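Local coordinates for trichothecene 3-O-acetyltransferase TRI101 (Fusarium sporotrichioides, PDB 2ZBA), which acetylates the 3-hydroxyl group of trichothecene mycotoxins with acetyl coenzyme A as donor, a step in the biosynthesis of toxins such as T-2 toxin, at residues T360-L365 with S369-T374; P45-T50 with F400-P405; E108-R111 with F115-E118; F276-T281 with G336-R341; P144-Q149 with G166-T171. One frame throughout, in Å; residues are numbered along the deposited sequence. Where two conformers were deposited one is given.

Interaction 1: residues T360-L365 with S369-T374. With ZBA (12,13-Epoxytrichothec-9-ene-3,4,8,15-tetrol-4,15-diacetate-8-isovalerate), chain F.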
# COMPACT_ATOMS: atom_id res chain seq x y z
N THR A 360 8.20 11.44 -17.89
CA THR A 360 8.89 12.40 -18.76
C THR A 360 8.98 13.77 -18.08
O THR A 360 10.06 14.35 -18.00
CB THR A 360 8.22 12.52 -20.13
OG1 THR A 360 8.06 11.21 -20.66
CG2 THR A 360 9.08 13.34 -21.13
N TYR A 361 7.85 14.24 -17.57
CA TYR A 361 7.76 15.54 -16.88
C TYR A 361 8.72 15.64 -15.69
O TYR A 361 9.44 16.63 -15.54
CB TYR A 361 6.32 15.80 -16.46
CG TYR A 361 6.11 17.08 -15.66
CD1 TYR A 361 6.32 18.34 -16.24
CD2 TYR A 361 5.68 17.02 -14.35
CE1 TYR A 361 6.14 19.50 -15.51
CE2 TYR A 361 5.49 18.18 -13.60
CZ TYR A 361 5.72 19.41 -14.20
OH TYR A 361 5.52 20.54 -13.45
N MSE A 362 8.74 14.59 -14.86
CA MSE A 362 9.60 14.57 -13.69
C MSE A 362 11.09 14.50 -14.04
O MSE A 362 11.90 15.18 -13.43
CB MSE A 362 9.22 13.40 -12.78
CG MSE A 362 7.85 13.54 -12.10
SE MSE A 362 7.58 12.07 -10.82
CE MSE A 362 8.86 12.46 -9.60
N HIS A 363 11.43 13.66 -15.02
CA HIS A 363 12.80 13.54 -15.50
C HIS A 363 13.43 14.90 -15.79
O HIS A 363 14.59 15.16 -15.43
CB HIS A 363 12.85 12.63 -16.73
CG HIS A 363 14.23 12.40 -17.26
ND1 HIS A 363 15.15 11.58 -16.64
CD2 HIS A 363 14.86 12.90 -18.36
CE1 HIS A 363 16.27 11.57 -17.33
NE2 HIS A 363 16.13 12.37 -18.37
N GLY A 364 12.65 15.77 -16.43
CA GLY A 364 13.12 17.08 -16.83
C GLY A 364 12.88 18.18 -15.82
O GLY A 364 13.24 19.32 -16.09
N LEU A 365 12.33 17.82 -14.65
CA LEU A 365 12.02 18.79 -13.59
C LEU A 365 13.00 18.73 -12.39
O LEU A 365 12.96 17.75 -11.63
CB LEU A 365 10.59 18.54 -13.08
CG LEU A 365 9.81 19.67 -12.44
CD1 LEU A 365 9.53 20.73 -13.49
CD2 LEU A 365 8.51 19.16 -11.83
N SER A 369 8.94 19.74 -6.21
CA SER A 369 8.14 20.14 -5.05
C SER A 369 6.61 20.10 -5.19
O SER A 369 5.89 19.85 -4.20
CB SER A 369 8.54 21.56 -4.59
OG SER A 369 9.71 21.49 -3.80
N SER A 370 6.13 20.35 -6.41
CA SER A 370 4.69 20.46 -6.69
C SER A 370 4.08 19.13 -7.13
O SER A 370 2.86 19.04 -7.33
CB SER A 370 4.43 21.57 -7.73
OG SER A 370 5.09 21.32 -8.96
N VAL A 371 4.92 18.11 -7.28
CA VAL A 371 4.50 16.78 -7.76
C VAL A 371 4.10 15.87 -6.60
O VAL A 371 4.87 15.65 -5.66
CB VAL A 371 5.61 16.09 -8.62
CG1 VAL A 371 5.18 14.68 -9.07
CG2 VAL A 371 5.96 16.93 -9.83
N SER A 372 2.88 15.33 -6.69
CA SER A 372 2.38 14.35 -5.73
C SER A 372 1.24 13.54 -6.35
O SER A 372 0.39 14.08 -7.04
CB SER A 372 1.89 15.06 -4.47
OG SER A 372 1.13 14.19 -3.65
N LEU A 373 1.21 12.24 -6.06
CA LEU A 373 0.09 11.39 -6.48
C LEU A 373 -1.28 11.83 -5.96
O LEU A 373 -2.30 11.48 -6.54
CB LEU A 373 0.35 9.91 -6.15
CG LEU A 373 1.38 9.18 -7.01
CD1 LEU A 373 1.44 7.68 -6.66
CD2 LEU A 373 1.12 9.36 -8.47
N THR A 374 -1.30 12.61 -4.88
CA THR A 374 -2.56 13.09 -4.31
C THR A 374 -2.58 14.63 -4.29
O THR A 374 -3.17 15.24 -3.41
CB THR A 374 -2.82 12.48 -2.88
OG1 THR A 374 -1.77 12.89 -2.00
CG2 THR A 374 -2.83 10.95 -2.91
O18 ZBA F . -1.59 10.68 1.79
C44 ZBA F . -0.39 10.75 1.81
C45 ZBA F . 0.44 11.97 1.63
C46 ZBA F . 1.64 12.06 2.49
C48 ZBA F . 1.58 12.12 3.93
C47 ZBA F . 3.03 12.12 1.98
O17 ZBA F . 0.32 9.64 2.00
C31 ZBA F . -0.29 8.31 1.91
C30 ZBA F . -0.70 8.00 0.48
C32 ZBA F . 0.68 7.37 2.55
C39 ZBA F . 1.00 7.68 3.98
C33 ZBA F . 1.18 6.35 1.89
C34 ZBA F . 0.79 6.00 0.50
O10 ZBA F . -0.32 5.02 0.57
C29 ZBA F . 0.32 7.20 -0.41
C38 ZBA F . 1.54 8.08 -0.74
O12 ZBA F . 1.11 9.43 -1.04
C40 ZBA F . 1.95 10.19 -1.75
C41 ZBA F . 1.42 11.57 -1.92
O13 ZBA F . 2.96 9.84 -2.18
C28 ZBA F . -0.36 6.64 -1.76
C37 ZBA F . -0.72 7.80 -2.73
C35 ZBA F . -1.56 5.77 -1.35
C25 ZBA F . -0.93 4.62 -0.67
C36 ZBA F . -2.94 6.17 -1.21
O11 ZBA F . -2.52 5.37 -2.33
C27 ZBA F . 0.53 5.49 -2.43
C26 ZBA F . -0.02 4.21 -1.81
O16 ZBA F . 0.95 3.30 -1.37
O14 ZBA F . 0.48 5.37 -3.88
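Val371 reaches back to the end of helix 348-363, where Tyr361, Met362 and Leu365 receive its two methyls in purely apolar contacts. CG1 stands anti to the backbone N (chi1 178°) and meets the selenium SE of selenomethionine Met362 at 4.0 Å. The same torsion puts CG2 beside the backbone N, facing Leu365 and Tyr361: Val371 CG2 lies 3.9 Å from Leu365 CD2 and 4.0 Å from Tyr361 CE2, meeting the tyrosine ring at a slant. Tyr361 also packs against Val213 and Leu217, in the region of the calcium ligands Asp218 and Ile221.

No hydrogen bond crosses between the segments; those of the loop are made within it or to other parts of the chain. Ser372 OG accepts from Thr374 N at 3.1 Å, an ST turn, and backbone bonds tie Ser370 to Ala222 and Ser372 to Gln220.

Bound T-2 toxin is the third partner. The methyl C41 of its C15 acetyl group sits 3.2 Å from Ser372 OG and 3.5 Å from Thr374 OG1, while Leu373 CD1 comes within 3.7 Å of O14, the C4 oxygen. Helix and loop are thus joined by apolar packing through one valine, just ahead of the toxin-lining residues.

Interaction 2: residues P45-T50 with F400-P405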
# COMPACT_ATOMS: atom_id res chain seq x y z
N PRO A 45 13.91 -19.01 19.17
CA PRO A 45 15.29 -18.87 18.69
C PRO A 45 15.52 -19.48 17.31
O PRO A 45 16.34 -18.97 16.54
CB PRO A 45 16.11 -19.62 19.73
CG PRO A 45 15.28 -19.55 20.96
CD PRO A 45 13.88 -19.74 20.46
N THR A 46 14.80 -20.57 17.03
CA THR A 46 14.84 -21.25 15.74
C THR A 46 14.22 -20.38 14.62
O THR A 46 14.72 -20.35 13.49
CB THR A 46 14.13 -22.66 15.83
OG1 THR A 46 14.72 -23.45 16.89
CG2 THR A 46 14.22 -23.45 14.51
N ILE A 47 13.14 -19.67 14.95
CA ILE A 47 12.45 -18.75 14.01
C ILE A 47 13.37 -17.58 13.60
O ILE A 47 13.46 -17.22 12.42
CB ILE A 47 11.13 -18.21 14.60
CG1 ILE A 47 10.08 -19.33 14.71
CG2 ILE A 47 10.59 -17.01 13.78
CD1 ILE A 47 8.95 -19.03 15.66
N VAL A 48 14.06 -17.03 14.60
CA VAL A 48 15.05 -15.96 14.43
C VAL A 48 16.20 -16.40 13.53
O VAL A 48 16.50 -15.72 12.55
CB VAL A 48 15.59 -15.44 15.81
CG1 VAL A 48 16.58 -14.30 15.63
CG2 VAL A 48 14.45 -14.95 16.69
N SER A 49 16.80 -17.55 13.84
CA SER A 49 17.91 -18.09 13.04
C SER A 49 17.52 -18.35 11.59
O SER A 49 18.31 -18.09 10.67
CB SER A 49 18.47 -19.37 13.68
OG SER A 49 19.22 -19.06 14.83
N THR A 50 16.32 -18.89 11.39
CA THR A 50 15.79 -19.17 10.07
C THR A 50 15.61 -17.88 9.24
O THR A 50 15.90 -17.86 8.05
CB THR A 50 14.45 -19.91 10.17
OG1 THR A 50 14.63 -21.05 11.02
CG2 THR A 50 13.93 -20.35 8.80
N PHE A 400 9.40 -21.22 8.85
CA PHE A 400 9.27 -21.04 10.30
C PHE A 400 8.62 -22.26 10.98
O PHE A 400 8.72 -22.42 12.20
CB PHE A 400 8.45 -19.78 10.64
CG PHE A 400 9.14 -18.47 10.33
CD1 PHE A 400 10.52 -18.40 10.13
CD2 PHE A 400 8.41 -17.29 10.31
CE1 PHE A 400 11.15 -17.18 9.87
CE2 PHE A 400 9.02 -16.07 10.05
CZ PHE A 400 10.40 -16.02 9.83
N GLY A 401 7.93 -23.07 10.18
CA GLY A 401 7.22 -24.26 10.67
C GLY A 401 5.90 -23.96 11.34
O GLY A 401 5.33 -24.82 12.05
N LEU A 402 5.38 -22.75 11.13
CA LEU A 402 4.16 -22.31 11.84
C LEU A 402 2.90 -22.34 10.98
O LEU A 402 1.82 -21.95 11.44
CB LEU A 402 4.36 -20.90 12.40
CG LEU A 402 5.66 -20.65 13.16
CD1 LEU A 402 5.84 -19.15 13.44
CD2 LEU A 402 5.68 -21.48 14.46
N GLY A 403 3.04 -22.81 9.75
CA GLY A 403 1.99 -22.69 8.73
C GLY A 403 1.95 -21.27 8.15
O GLY A 403 2.85 -20.45 8.38
N LYS A 404 0.89 -20.99 7.40
CA LYS A 404 0.69 -19.69 6.77
C LYS A 404 0.12 -18.71 7.80
O LYS A 404 -0.44 -19.15 8.81
CB LYS A 404 -0.27 -19.86 5.60
CG LYS A 404 0.41 -20.21 4.27
CD LYS A 404 0.57 -21.69 4.02
CE LYS A 404 1.30 -21.94 2.68
NZ LYS A 404 2.77 -21.66 2.73
N PRO A 405 0.25 -17.39 7.55
CA PRO A 405 -0.26 -16.39 8.49
C PRO A 405 -1.73 -16.56 8.89
O PRO A 405 -2.59 -16.88 8.05
CB PRO A 405 -0.06 -15.07 7.74
CG PRO A 405 1.06 -15.33 6.80
CD PRO A 405 0.89 -16.76 6.38
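Ile47 lays its CG2 methyl squarely over the Phe400 ring, 3.8 Å from the centroid and only 5° off the normal, a textbook CH-pi contact. The isoleucine torsion sets this up: with chi1 at -69°, CG2 is anti to the backbone N and CG1 is anti to the carbonyl carbon, carrying CD1 to within 3.8 Å of Leu402 CD1. One side chain thus serves two partners, crossing each at about a right angle. The backbone joins in, Ile47 O lying 3.4 Å from Phe400 CE1.

Thr50, one turn on, meets the same ring at its edge, CG2 being 4.1 Å from Phe400 CD1. Its rotamer splits the two branches: the methyl is anti to the backbone N and points to the ring edge, while OG1 folds back to Thr46 O at 2.6 Å. That carbonyl is gripped twice, since Thr50 N reaches it from the opposite face of its plane.

Ile47 and Leu402 both also touch Leu157, and Phe400 has Phe398 as an aromatic neighbour. The arrangement is that of a helix packed on a mixed sheet: helix 44-61 covers strands 146-153 and 156-164, and loop 400-405 tucks in beside it before strand 407-409 completes the sheet's edge next to strand 29-37.

Interaction 3: residues E108-R111 with F115-E118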
# COMPACT_ATOMS: atom_id res chain seq x y z
N GLU A 108 -4.44 -14.48 21.86
CA GLU A 108 -5.82 -14.66 22.29
C GLU A 108 -6.54 -13.33 22.31
O GLU A 108 -7.74 -13.25 21.99
CB GLU A 108 -5.93 -15.38 23.65
CG GLU A 108 -5.74 -16.92 23.57
CD GLU A 108 -6.43 -17.60 22.37
OE1 GLU A 108 -7.67 -17.44 22.19
OE2 GLU A 108 -5.74 -18.31 21.59
N GLY A 109 -5.83 -12.27 22.70
CA GLY A 109 -6.39 -10.92 22.66
C GLY A 109 -6.72 -10.50 21.23
O GLY A 109 -7.77 -9.89 20.96
N LEU A 110 -5.83 -10.84 20.31
CA LEU A 110 -6.03 -10.57 18.87
C LEU A 110 -7.21 -11.34 18.27
O LEU A 110 -8.04 -10.78 17.56
CB LEU A 110 -4.75 -10.88 18.11
CG LEU A 110 -3.66 -9.80 18.25
CD1 LEU A 110 -2.30 -10.28 17.73
CD2 LEU A 110 -4.10 -8.50 17.58
N ARG A 111 -7.30 -12.62 18.58
CA ARG A 111 -8.41 -13.47 18.12
C ARG A 111 -9.77 -12.99 18.62
O ARG A 111 -10.73 -12.90 17.84
CB ARG A 111 -8.14 -14.91 18.52
CG ARG A 111 -6.97 -15.47 17.77
CD ARG A 111 -6.47 -16.69 18.43
NE ARG A 111 -5.56 -17.46 17.60
CZ ARG A 111 -4.85 -18.49 18.04
NH1 ARG A 111 -4.96 -18.85 19.32
NH2 ARG A 111 -4.05 -19.16 17.24
N PHE A 115 -8.39 -9.26 15.39
CA PHE A 115 -7.15 -8.68 14.86
C PHE A 115 -7.36 -7.22 14.44
O PHE A 115 -7.08 -6.85 13.29
CB PHE A 115 -6.58 -9.52 13.70
CG PHE A 115 -6.19 -10.92 14.09
CD1 PHE A 115 -4.91 -11.20 14.56
CD2 PHE A 115 -7.10 -11.97 13.99
CE1 PHE A 115 -4.53 -12.49 14.93
CE2 PHE A 115 -6.73 -13.28 14.36
CZ PHE A 115 -5.45 -13.53 14.83
N PRO A 116 -7.84 -6.36 15.38
CA PRO A 116 -8.20 -4.98 15.06
C PRO A 116 -6.99 -4.07 14.85
O PRO A 116 -5.88 -4.39 15.29
CB PRO A 116 -9.02 -4.53 16.28
CG PRO A 116 -8.47 -5.33 17.41
CD PRO A 116 -8.03 -6.65 16.82
N LEU A 117 -7.20 -2.93 14.19
CA LEU A 117 -6.11 -1.97 13.94
C LEU A 117 -5.53 -1.42 15.24
O LEU A 117 -4.32 -1.21 15.33
CB LEU A 117 -6.61 -0.83 13.04
CG LEU A 117 -5.58 0.13 12.41
CD1 LEU A 117 -4.37 -0.62 11.86
CD2 LEU A 117 -6.25 0.90 11.28
N GLU A 118 -6.39 -1.19 16.23
CA GLU A 118 -6.03 -0.78 17.60
C GLU A 118 -4.79 -1.50 18.13
O GLU A 118 -3.92 -0.89 18.74
CB GLU A 118 -7.23 -1.06 18.53
CG GLU A 118 -7.13 -0.49 19.96
CD GLU A 118 -7.80 0.87 20.11
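Leu110 and Phe115 close the C-terminal end of helix 107-113 with a 6-to-1 backbone bond, as one half of a Schellman motif would have. Phe115 N donates to Leu110 O over 2.7 Å at 161°. Phe115 itself has positive phi, and the chain turns away from the helix there.

The tight side lies around the phenyl ring. Leu110 CB is 3.6 Å from Phe115 CD1, and the two side chains cross at about a right angle. Leu110 O and Arg111 N both sit over one face of the ring, toward its rim. Phe115 also touches Val35 of strand 29-37, while Leu110 is packed by Met119 and Phe120. A looser touch within this buried part is that of Leu110 CD2 with Pro116 CD, 4.4 Å apart.

On the outer side, Arg111 runs alongside Phe115, extended from CG to NE, which takes its charged end past the ring to acidic partners: NH1 bridges to Glu108, in a bond too short to be taken literally, and NE to Glu406. Of its side chain, the aliphatic stem meets the ring, with Arg111 CG 3.8 Å from Phe115 CZ and the guanidinium plane turned 84° from the ring.

Interaction 4: residues F276-T281 with G336-R341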
# COMPACT_ATOMS: atom_id res chain seq x y z
N PHE A 276 -18.73 1.21 -3.59
CA PHE A 276 -19.63 1.19 -2.43
C PHE A 276 -19.11 2.10 -1.33
O PHE A 276 -19.88 2.80 -0.66
CB PHE A 276 -19.87 -0.24 -1.93
CG PHE A 276 -20.76 -0.32 -0.71
CD1 PHE A 276 -22.11 0.05 -0.79
CD2 PHE A 276 -20.25 -0.75 0.51
CE1 PHE A 276 -22.95 -0.01 0.35
CE2 PHE A 276 -21.07 -0.82 1.64
CZ PHE A 276 -22.42 -0.45 1.55
N ILE A 277 -17.78 2.14 -1.17
CA ILE A 277 -17.19 3.01 -0.15
C ILE A 277 -17.25 4.51 -0.49
O ILE A 277 -17.45 5.35 0.38
CB ILE A 277 -15.73 2.61 0.19
CG1 ILE A 277 -15.72 1.22 0.85
CG2 ILE A 277 -15.09 3.67 1.10
CD1 ILE A 277 -14.42 0.51 0.78
N TRP A 278 -17.03 4.84 -1.76
CA TRP A 278 -17.18 6.22 -2.22
C TRP A 278 -18.62 6.69 -2.03
O TRP A 278 -18.84 7.78 -1.53
CB TRP A 278 -16.75 6.35 -3.68
CG TRP A 278 -16.51 7.79 -4.14
CD1 TRP A 278 -16.45 8.91 -3.36
CD2 TRP A 278 -16.26 8.22 -5.48
NE1 TRP A 278 -16.19 10.02 -4.15
CE2 TRP A 278 -16.06 9.62 -5.45
CE3 TRP A 278 -16.17 7.55 -6.71
CZ2 TRP A 278 -15.77 10.37 -6.59
CZ3 TRP A 278 -15.89 8.31 -7.86
CH2 TRP A 278 -15.71 9.70 -7.79
N GLN A 279 -19.58 5.84 -2.40
CA GLN A 279 -20.99 6.17 -2.24
C GLN A 279 -21.32 6.34 -0.75
O GLN A 279 -21.94 7.33 -0.35
CB GLN A 279 -21.88 5.09 -2.84
CG GLN A 279 -21.90 5.05 -4.38
CD GLN A 279 -23.18 4.45 -4.94
OE1 GLN A 279 -24.08 4.06 -4.20
NE2 GLN A 279 -23.27 4.36 -6.27
N SER A 280 -20.88 5.37 0.05
CA SER A 280 -21.21 5.34 1.48
C SER A 280 -20.57 6.49 2.25
O SER A 280 -21.22 7.10 3.09
CB SER A 280 -20.81 4.00 2.10
OG SER A 280 -21.33 2.92 1.33
N THR A 281 -19.31 6.76 1.96
CA THR A 281 -18.60 7.88 2.59
C THR A 281 -19.21 9.19 2.14
O THR A 281 -19.45 10.09 2.95
CB THR A 281 -17.08 7.86 2.24
OG1 THR A 281 -16.43 6.74 2.89
CG2 THR A 281 -16.43 9.12 2.68
N GLY A 336 -23.50 0.45 -9.97
CA GLY A 336 -22.92 0.24 -11.28
C GLY A 336 -22.39 1.48 -11.97
O GLY A 336 -21.38 1.40 -12.68
N ALA A 337 -23.06 2.61 -11.79
CA ALA A 337 -22.61 3.89 -12.36
C ALA A 337 -21.33 4.34 -11.69
O ALA A 337 -20.40 4.81 -12.36
CB ALA A 337 -23.69 4.96 -12.22
N THR A 338 -21.26 4.19 -10.37
CA THR A 338 -20.03 4.52 -9.64
C THR A 338 -18.88 3.59 -10.00
O THR A 338 -17.80 4.07 -10.31
CB THR A 338 -20.25 4.60 -8.12
OG1 THR A 338 -21.42 5.38 -7.85
CG2 THR A 338 -19.06 5.26 -7.44
N ALA A 339 -19.11 2.28 -9.99
CA ALA A 339 -18.07 1.29 -10.32
C ALA A 339 -17.54 1.44 -11.73
O ALA A 339 -16.35 1.19 -11.99
CB ALA A 339 -18.60 -0.13 -10.11
N SER A 340 -18.43 1.84 -12.65
CA SER A 340 -18.09 2.11 -14.04
C SER A 340 -17.12 3.28 -14.21
O SER A 340 -16.22 3.21 -15.03
CB SER A 340 -19.36 2.40 -14.86
OG SER A 340 -20.17 1.25 -14.92
N ARG A 341 -17.31 4.35 -13.44
CA ARG A 341 -16.36 5.48 -13.40
C ARG A 341 -14.95 4.96 -13.19
O ARG A 341 -14.01 5.33 -13.92
CB ARG A 341 -16.71 6.43 -12.25
CG ARG A 341 -18.05 7.06 -12.34
CD ARG A 341 -18.23 8.06 -11.25
NE ARG A 341 -19.57 8.66 -11.27
CZ ARG A 341 -19.84 9.90 -11.65
NH1 ARG A 341 -18.86 10.71 -12.07
NH2 ARG A 341 -21.09 10.35 -11.62
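Trp278 and Gln279 meet Thr338 and Arg341 in a buried helix-helix crossing, where helix 269-285 packs against helix 335-344 beside the seven-stranded sheet. The short helical segments approach to 9.7 Å between axes, with 119° between their directions, so contact is confined to a few side chains around the crossing point.

Thr338 is central, its two branches doing different work. The methyl, anti to the backbone N, goes to the tryptophan, with Thr338 CG2 3.8 Å from Trp278 CE3. The hydroxyl, anti to the carbonyl carbon instead, takes a short, nearly straight bond: Gln279 NE2 donates to Thr338 OG1 over 2.6 Å at 172°. Extended beyond CG, the glutamine brings its amide to the threonine with OG1 just 5° out of the amide plane. Arg341 adds its aliphatic part, CD lying 4.1 Å from Trp278 CZ3 as the two side chains cross at about a right angle. Ile330 touches Trp278, Gln279 and Arg341 alike, and Trp278 NE1 has its own partner in Thr295.

Glu333 serves Thr338 and Arg341 at once: OE2 bonds Thr338 OG1 and OE1 forms a salt bridge with Arg341 NH2, while its backbone O takes a weak bond from Gln279 NE2. Thr338 probably relays between amide and carboxylate, accepting from Gln279 and giving its proton to Glu333, so Gln279 NE2, Thr338 OG1 and Arg341 NH2 all find partners within this buried crossing.

Interaction 5: residues P144-Q149 with G166-T171. With COA (coenzyme A), chain E.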
# COMPACT_ATOMS: atom_id res chain seq x y z
N PRO A 144 17.17 2.98 5.30
CA PRO A 144 17.30 1.65 4.69
C PRO A 144 16.15 1.36 3.73
O PRO A 144 15.05 1.88 3.90
CB PRO A 144 17.25 0.70 5.89
CG PRO A 144 17.56 1.55 7.10
CD PRO A 144 17.00 2.90 6.77
N VAL A 145 16.43 0.55 2.73
CA VAL A 145 15.47 0.12 1.71
C VAL A 145 14.41 -0.81 2.35
O VAL A 145 13.20 -0.69 2.09
CB VAL A 145 16.23 -0.57 0.54
CG1 VAL A 145 15.31 -1.37 -0.40
CG2 VAL A 145 17.03 0.46 -0.24
N LEU A 146 14.87 -1.69 3.24
CA LEU A 146 14.03 -2.71 3.84
C LEU A 146 14.45 -2.92 5.29
O LEU A 146 15.64 -3.03 5.58
CB LEU A 146 14.15 -4.01 3.02
CG LEU A 146 13.07 -5.11 3.13
CD1 LEU A 146 11.76 -4.71 2.45
CD2 LEU A 146 13.59 -6.43 2.52
N LEU A 147 13.48 -2.94 6.20
CA LEU A 147 13.74 -3.25 7.62
C LEU A 147 12.73 -4.30 8.06
O LEU A 147 11.59 -4.32 7.58
CB LEU A 147 13.59 -2.01 8.52
CG LEU A 147 14.50 -0.77 8.48
CD1 LEU A 147 13.96 0.26 7.50
CD2 LEU A 147 14.53 -0.15 9.87
N LEU A 148 13.13 -5.15 9.00
CA LEU A 148 12.22 -6.17 9.51
C LEU A 148 12.16 -6.11 11.03
O LEU A 148 13.16 -5.83 11.69
CB LEU A 148 12.65 -7.57 9.04
CG LEU A 148 12.55 -7.88 7.54
CD1 LEU A 148 13.82 -7.47 6.79
CD2 LEU A 148 12.25 -9.34 7.26
N GLN A 149 10.97 -6.32 11.57
CA GLN A 149 10.84 -6.56 12.99
C GLN A 149 10.15 -7.87 13.26
O GLN A 149 9.05 -8.12 12.76
CB GLN A 149 10.09 -5.43 13.67
CG GLN A 149 10.04 -5.57 15.16
CD GLN A 149 10.08 -4.24 15.81
OE1 GLN A 149 10.89 -3.39 15.43
NE2 GLN A 149 9.20 -4.02 16.78
N GLY A 166 9.97 5.21 -2.00
CA GLY A 166 10.55 5.62 -3.30
C GLY A 166 11.25 4.46 -3.99
O GLY A 166 11.36 4.42 -5.22
N ALA A 167 11.71 3.53 -3.15
CA ALA A 167 12.37 2.30 -3.56
C ALA A 167 11.39 1.20 -3.95
O ALA A 167 11.73 0.34 -4.73
CB ALA A 167 13.31 1.80 -2.43
N MSE A 168 10.19 1.22 -3.40
CA MSE A 168 9.22 0.16 -3.71
C MSE A 168 7.81 0.58 -3.42
O MSE A 168 7.56 1.28 -2.45
CB MSE A 168 9.56 -1.14 -2.92
CG MSE A 168 9.54 -1.00 -1.39
SE MSE A 168 10.32 -2.59 -0.55
CE MSE A 168 12.11 -2.05 -0.72
N ASP A 169 6.87 0.16 -4.28
CA ASP A 169 5.45 0.18 -3.93
C ASP A 169 5.10 -1.14 -3.20
O ASP A 169 5.98 -1.99 -3.05
CB ASP A 169 4.55 0.49 -5.17
CG ASP A 169 4.74 -0.47 -6.33
OD1 ASP A 169 5.06 -1.66 -6.12
OD2 ASP A 169 4.55 -0.04 -7.49
N MSE A 170 3.87 -1.32 -2.73
CA MSE A 170 3.53 -2.57 -1.98
C MSE A 170 3.60 -3.87 -2.83
O MSE A 170 3.97 -4.94 -2.32
CB MSE A 170 2.21 -2.45 -1.22
CG MSE A 170 1.93 -3.58 -0.24
SE MSE A 170 3.26 -3.82 1.23
CE MSE A 170 3.68 -5.65 0.97
N THR A 171 3.25 -3.78 -4.11
CA THR A 171 3.50 -4.86 -5.09
C THR A 171 4.98 -5.29 -5.12
O THR A 171 5.30 -6.49 -5.07
CB THR A 171 3.07 -4.42 -6.52
OG1 THR A 171 1.73 -3.95 -6.48
CG2 THR A 171 3.17 -5.59 -7.52
N1A COA E . -15.05 -10.03 -18.23
C2A COA E . -15.56 -10.24 -16.96
N3A COA E . -14.73 -10.13 -15.86
C4A COA E . -13.41 -9.81 -16.02
C5A COA E . -12.89 -9.61 -17.29
C6A COA E . -13.72 -9.72 -18.41
N6A COA E . -13.22 -9.63 -19.65
N7A COA E . -11.57 -9.31 -17.15
C8A COA E . -11.26 -9.34 -15.84
N9A COA E . -12.39 -9.64 -15.12
C1B COA E . -12.52 -9.66 -13.64
C2B COA E . -11.82 -10.86 -13.02
O2B COA E . -12.67 -11.99 -13.00
C3B COA E . -11.44 -10.32 -11.65
O3B COA E . -12.64 -10.18 -10.94
P3B COA E . -12.91 -10.66 -9.42
O7A COA E . -11.72 -10.23 -8.59
O8A COA E . -13.01 -12.15 -9.35
O9A COA E . -14.16 -9.94 -9.03
C4B COA E . -11.06 -8.90 -11.98
O4B COA E . -11.91 -8.51 -13.04
C5B COA E . -9.61 -8.67 -12.40
O5B COA E . -9.55 -7.32 -12.85
P1A COA E . -8.26 -6.40 -12.55
O1A COA E . -7.02 -7.02 -13.12
O2A COA E . -8.47 -4.97 -12.96
O3A COA E . -8.01 -6.47 -10.94
P2A COA E . -8.89 -5.77 -9.78
O4A COA E . -9.10 -6.81 -8.71
O5A COA E . -10.16 -5.10 -10.25
O6A COA E . -7.96 -4.60 -9.20
CBP COA E . -6.80 -2.49 -9.29
CCP COA E . -8.01 -3.30 -9.77
CDP COA E . -7.12 -2.01 -7.88
CEP COA E . -6.60 -1.31 -10.25
CAP COA E . -5.58 -3.42 -9.28
OAP COA E . -5.30 -3.89 -10.59
C9P COA E . -4.32 -2.81 -8.71
O9P COA E . -3.50 -2.04 -9.54
N8P COA E . -3.98 -3.07 -7.44
C7P COA E . -2.78 -2.49 -6.85
C6P COA E . -3.00 -1.07 -6.33
C5P COA E . -1.71 -0.56 -5.70
O5P COA E . -0.73 -0.22 -6.41
N4P COA E . -1.67 -0.47 -4.38
C3P COA E . -0.40 -0.66 -3.69
C2P COA E . 0.03 0.56 -2.89
S1P COA E . 1.83 0.79 -2.74
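Inside the HXXXD motif of the BAHD acyltransferases, whose last four residues are Gly166 to Asp169, selenomethionine Met168 turns away from the active site and packs on Val145 and Leu146 at the start of strand 146-153. Its selenium SE lies 3.9 Å from Leu146 CD1, the two side chains crossing at about a right angle. A bend at chi3 (83°) folds the terminal methyl toward Val145, where CE comes 3.3 Å from CG1, closer than carbon atoms normally sit, so the exact distance is doubtful. Ala167 adds a lighter touch, CB being 4.3 Å from Val145 CG1. All four residues are buried, and Ile176 of helix 170-184 packs on both Leu146 and Met168.

Asp169 caps helix 170-184, its OD1 bonded to Gly172 N, while OD2 holds Arg304 in a salt bridge and also meets Leu317 N. Coenzyme A ends here: its sulfur S1P is 3.7 Å from Asp169 CB and lies next to Met170 N.

The loop thus gives Ala167 and Met168 to the core and Asp169 and Met170 to the cofactor, and the structural role of the aspartate, paired with an arginine, is as in other enzymes built on the BAHD fold and its HXXXD loop.

How the interactions relate
Interaction 5 is wholly buried and interaction 4 largely so, yet they differ in chemistry: the helix crossing of interaction 4 has a straight side-chain hydrogen bond at its heart, whereas interaction 5 is wholly apolar, like interactions 1 and 2. Interactions 1, 2 and 3 are partly buried, and only interaction 3 has a backbone bond across it. Interaction 5 includes the start of strand 146-153, and the helix of interaction 2 packs on the same strand; interaction 2, between distant parts of the sequence, encloses the other four along the chain. Bound molecules separate them further: interaction 1 touches the toxin and interaction 5 the coenzyme A thiol, with nearest atoms about 8 Å apart, while interactions 2 and 3 lie away from the annotated sites.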